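Local coordinates for DyP-type peroxidase (Thermobifida cellulosilytica, PDB 4GS1), which probably uses its haem to reduce hydrogen peroxide and oxidise dyes and other substrates, as dye-decolourising (DyP-type) peroxidases do, at residues L218-R221 with T222-P226; R256-V259 with P260-E263. All blocks are in the same frame, centred on the assembly; numbering follows the deposited sequence.

Interaction 1 of 2, residues L218-R221 with T222-P226; sequences LFTR and TVTAP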
loop_
_atom_site.group_PDB
_atom_site.type_symbol
_atom_site.label_atom_id
_atom_site.label_comp_id
_atom_site.label_asym_id
_atom_site.label_seq_id
_atom_site.Cartn_x
_atom_site.Cartn_y
_atom_site.Cartn_z
ATOM N N LEU B 218 -1.514 13.999 30.421
ATOM C CA LEU B 218 -0.697 12.782 30.446
ATOM C C LEU B 218 -0.090 12.496 29.071
ATOM O O LEU B 218 1.040 12.013 28.977
ATOM C CB LEU B 218 -1.494 11.568 30.950
ATOM C CG LEU B 218 -0.708 10.251 30.981
ATOM C CD1 LEU B 218 0.470 10.343 31.948
ATOM C CD2 LEU B 218 -1.591 9.052 31.325
ATOM N N PHE B 219 -0.836 12.797 28.010
ATOM C CA PHE B 219 -0.331 12.586 26.656
ATOM C C PHE B 219 0.911 13.442 26.465
ATOM O O PHE B 219 1.965 12.956 26.039
ATOM C CB PHE B 219 -1.399 12.949 25.619
ATOM C CG PHE B 219 -1.012 12.622 24.197
ATOM C CD1 PHE B 219 -1.502 11.478 23.581
ATOM C CD2 PHE B 219 -0.171 13.463 23.471
ATOM C CE1 PHE B 219 -1.157 11.168 22.277
ATOM C CE2 PHE B 219 0.184 13.152 22.163
ATOM C CZ PHE B 219 -0.307 12.006 21.568
ATOM N N THR B 220 0.782 14.721 26.798
ATOM C CA THR B 220 1.879 15.668 26.648
ATOM C C THR B 220 3.111 15.251 27.460
ATOM O O THR B 220 4.238 15.274 26.942
ATOM C CB THR B 220 1.415 17.088 27.029
ATOM O OG1 THR B 220 0.430 17.519 26.080
ATOM C CG2 THR B 220 2.579 18.061 27.012
ATOM N N ARG B 221 2.898 14.845 28.711
ATOM C CA ARG B 221 3.992 14.403 29.577
ATOM C C ARG B 221 4.670 13.168 29.009
ATOM O O ARG B 221 5.878 12.984 29.157
ATOM C CB ARG B 221 3.496 14.079 30.994
ATOM C CG ARG B 221 3.123 15.283 31.835
ATOM C CD ARG B 221 3.227 14.986 33.336
ATOM N NE ARG B 221 2.341 13.908 33.775
ATOM C CZ ARG B 221 1.025 14.034 33.930
ATOM N NH1 ARG B 221 0.427 15.187 33.664
ATOM N NH2 ARG B 221 0.301 13.005 34.343
ATOM N N THR B 222 3.885 12.320 28.358
ATOM C CA THR B 222 4.411 11.062 27.846
ATOM C C THR B 222 5.324 11.260 26.635
ATOM O O THR B 222 6.347 10.588 26.527
ATOM C CB THR B 222 3.260 10.100 27.503
ATOM O OG1 THR B 222 2.538 9.783 28.702
ATOM C CG2 THR B 222 3.783 8.818 26.899
ATOM N N VAL B 223 4.975 12.187 25.741
ATOM C CA VAL B 223 5.728 12.313 24.477
ATOM C C VAL B 223 6.802 13.392 24.459
ATOM O O VAL B 223 7.677 13.384 23.589
ATOM C CB VAL B 223 4.811 12.540 23.250
ATOM C CG1 VAL B 223 3.781 11.422 23.125
ATOM C CG2 VAL B 223 4.127 13.902 23.322
ATOM N N THR B 224 6.748 14.328 25.404
ATOM C CA THR B 224 7.589 15.521 25.315
ATOM C C THR B 224 8.893 15.431 26.099
ATOM O O THR B 224 8.892 15.100 27.284
ATOM C CB THR B 224 6.817 16.756 25.817
ATOM O OG1 THR B 224 5.550 16.824 25.150
ATOM C CG2 THR B 224 7.603 18.020 25.538
ATOM N N ALA B 225 10.010 15.756 25.445
ATOM C CA ALA B 225 11.300 15.776 26.125
ATOM C C ALA B 225 11.371 16.925 27.124
ATOM O O ALA B 225 11.154 18.078 26.763
ATOM C CB ALA B 225 12.435 15.889 25.114
ATOM N N PRO B 226 11.690 16.613 28.388
ATOM C CA PRO B 226 11.836 17.660 29.405
ATOM C C PRO B 226 13.075 18.496 29.118
ATOM O O PRO B 226 13.975 18.003 28.428
ATOM C CB PRO B 226 12.008 16.865 30.704
ATOM C CG PRO B 226 12.540 15.536 30.279
ATOM C CD PRO B 226 11.935 15.264 28.928
HETATM O O HOH W 1 7.802 14.853 29.700
#
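Helix 217-223 runs through L218-R221 and ends in T222 and V223, with backbone bonds from T222 N to L218 O (2.9 Å) and from V223 N to F219 O (3.1 Å), before T224 leaves helical geometry. Two threonines bend their hydroxyls back onto the carbonyl four residues earlier: T222 OG1 donates to L218 O at 2.7 Å, and T224 OG1 to T220 O, also at 2.7 Å. Each OG1 lies beside its own backbone N (chi1 -63° in T222), yet hydroxyl and amide reach the shared oxygen from opposite faces of the carbonyl plane. A valine at T222 would probably leave L218 O with the amide as its sole donor within this turn. Side by side with T224, T220 sets its CG2 3.7 Å from T224 OG1. On another side of the helix, F219 CE2 meets V223 CG1 at 4.1 Å, the two side chains crossing obliquely. A water donates to both R221 O and T224 O, bridging the two carbonyls where the helix ends. F219 and V223 pack on V318 of strand 318-328, while V223 O accepts from S240 at the start of strand 240-249, fastening helix 217-223 to the C-terminal ferredoxin-like sheet.

Interaction 2 of 2, residues R256-V259 with P260-E263; sequences RLDV and PDRE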
loop_
_atom_site.group_PDB
_atom_site.type_symbol
_atom_site.label_atom_id
_atom_site.label_comp_id
_atom_site.label_asym_id
_atom_site.label_seq_id
_atom_site.Cartn_x
_atom_site.Cartn_y
_atom_site.Cartn_z
ATOM N N ARG B 256 -2.782 -20.998 13.301
ATOM C CA ARG B 256 -2.924 -22.329 13.897
ATOM C C ARG B 256 -3.584 -22.285 15.274
ATOM O O ARG B 256 -4.192 -23.264 15.706
ATOM C CB ARG B 256 -1.561 -23.012 14.036
ATOM C CG ARG B 256 -0.822 -23.269 12.737
ATOM C CD ARG B 256 0.551 -23.862 13.042
ATOM N NE ARG B 256 0.449 -25.135 13.753
ATOM C CZ ARG B 256 0.971 -26.279 13.321
ATOM N NH1 ARG B 256 1.648 -26.311 12.181
ATOM N NH2 ARG B 256 0.823 -27.388 14.029
ATOM N N LEU B 257 -3.445 -21.163 15.974
ATOM C CA LEU B 257 -4.027 -21.020 17.316
ATOM C C LEU B 257 -5.540 -20.804 17.257
ATOM O O LEU B 257 -6.027 -20.052 16.412
ATOM C CB LEU B 257 -3.405 -19.813 18.038
ATOM C CG LEU B 257 -1.947 -19.859 18.497
ATOM C CD1 LEU B 257 -1.598 -18.570 19.247
ATOM C CD2 LEU B 257 -1.698 -21.078 19.384
ATOM N N ASP B 258 -6.287 -21.435 18.162
ATOM C CA ASP B 258 -7.703 -21.093 18.288
ATOM C C ASP B 258 -7.852 -19.710 18.929
ATOM O O ASP B 258 -6.879 -19.163 19.468
ATOM C CB ASP B 258 -8.499 -22.168 19.054
ATOM C CG ASP B 258 -7.995 -22.400 20.475
ATOM O OD1 ASP B 258 -7.554 -21.440 21.152
ATOM O OD2 ASP B 258 -8.066 -23.564 20.933
ATOM N N VAL B 259 -9.052 -19.143 18.870
ATOM C CA VAL B 259 -9.261 -17.777 19.376
ATOM C C VAL B 259 -8.889 -17.601 20.856
ATOM O O VAL B 259 -8.175 -16.659 21.198
ATOM C CB VAL B 259 -10.685 -17.238 19.064
ATOM C CG1 VAL B 259 -10.980 -15.965 19.847
ATOM C CG2 VAL B 259 -10.829 -16.980 17.572
ATOM N N PRO B 260 -9.338 -18.508 21.739
ATOM C CA PRO B 260 -8.954 -18.311 23.144
ATOM C C PRO B 260 -7.436 -18.294 23.383
ATOM O O PRO B 260 -6.964 -17.534 24.234
ATOM C CB PRO B 260 -9.594 -19.514 23.844
ATOM C CG PRO B 260 -10.783 -19.837 23.007
ATOM C CD PRO B 260 -10.344 -19.585 21.594
ATOM N N ASP B 261 -6.676 -19.106 22.652
ATOM C CA ASP B 261 -5.227 -19.077 22.816
ATOM C C ASP B 261 -4.615 -17.771 22.293
ATOM O O ASP B 261 -3.684 -17.236 22.898
ATOM C CB ASP B 261 -4.571 -20.301 22.157
ATOM C CG ASP B 261 -4.763 -21.572 22.968
ATOM O OD1 ASP B 261 -4.968 -21.481 24.199
ATOM O OD2 ASP B 261 -4.696 -22.665 22.368
ATOM N N ARG B 262 -5.147 -17.254 21.190
ATOM C CA ARG B 262 -4.688 -15.959 20.676
ATOM C C ARG B 262 -4.935 -14.866 21.698
ATOM O O ARG B 262 -4.105 -13.969 21.880
ATOM C CB ARG B 262 -5.412 -15.589 19.377
ATOM C CG ARG B 262 -5.111 -16.516 18.219
ATOM C CD ARG B 262 -5.864 -16.084 16.975
ATOM N NE ARG B 262 -5.975 -17.186 16.024
ATOM C CZ ARG B 262 -6.598 -17.115 14.855
ATOM N NH1 ARG B 262 -7.160 -15.983 14.469
ATOM N NH2 ARG B 262 -6.643 -18.182 14.070
ATOM N N GLU B 263 -6.091 -14.938 22.349
ATOM C CA GLU B 263 -6.445 -13.950 23.366
ATOM C C GLU B 263 -5.504 -14.031 24.556
ATOM O O GLU B 263 -5.144 -13.003 25.124
ATOM C CB GLU B 263 -7.909 -14.122 23.803
ATOM C CG GLU B 263 -8.890 -13.777 22.665
ATOM C CD GLU B 263 -10.347 -14.025 23.001
ATOM O OE1 GLU B 263 -10.640 -14.952 23.788
ATOM O OE2 GLU B 263 -11.209 -13.297 22.446
HETATM O O HOH W 2 -4.841 -23.293 19.984
#
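L257 O is gripped by the guanidinium of R262 through two N-H groups, NE at 2.9 Å and, weakly, NH2 at 3.1 Å. NE comes from above the carbonyl plane, 43° out of it, while L257 O sits at the guanidinium edge, tilted modestly from its plane. The arginine is extended from CG to NE, which carries its head back past the first turn of helix 259-266 to the residue before the N-cap. On the way its CG rests 3.7 Å from L257 CB, so the aliphatic shaft packs where the head bonds. The leucine's CD2 touches D261 CB, those two side chains crossing at about a right angle.

D258 is the N-cap. With CG held between its backbone N and carbonyl carbon (chi1 60°), OD1 accepts from D261 N at 2.9 Å, met nearly along the carboxylate C-O axis. Behind it the helix begins with R262 N to D258 O and E263 N to V259 O. The cap brings D258 OD1 within 3.3 Å of D261 OD2, two like charges with carboxylate planes 32° apart. A water accepts from D258 N and donates to D261 OD2, and D261 OD1 forms a salt bridge with R264. V259 CG1 touches E263 OE2, which accepts a hydrogen bond from L270 N.

R262 also meets W254 in a cation-pi contact and weakly reaches R255 O, tying helix 251-256 to helix 259-266 across the connecting loop. The helix N-terminus and R264 would probably ease the repulsion between the two aspartates and favour their charged forms, while the arginine gives a loop carbonyl a cationic partner.

Overall arrangement
Both interactions are local contacts at helix ends in the C-terminal half of the chain, but at different ends: 218-226 finishes a helix and 256-263 starts one. Their centres lie 36 Å apart and they share no helix or strand. Interaction 1 is partly buried, its inner side chains set against the sheet, and its polar bonds are made by backbone groups and neutral hydroxyls. Interaction 2 is a surface contact farther from the chain centre, where carboxylates and a guanidinium add charge to the backbone bonds and helix is joined to helix. Each has a side chain roughly 10 Å from the haem, T222 at about 9 Å and E263 at about 10 Å.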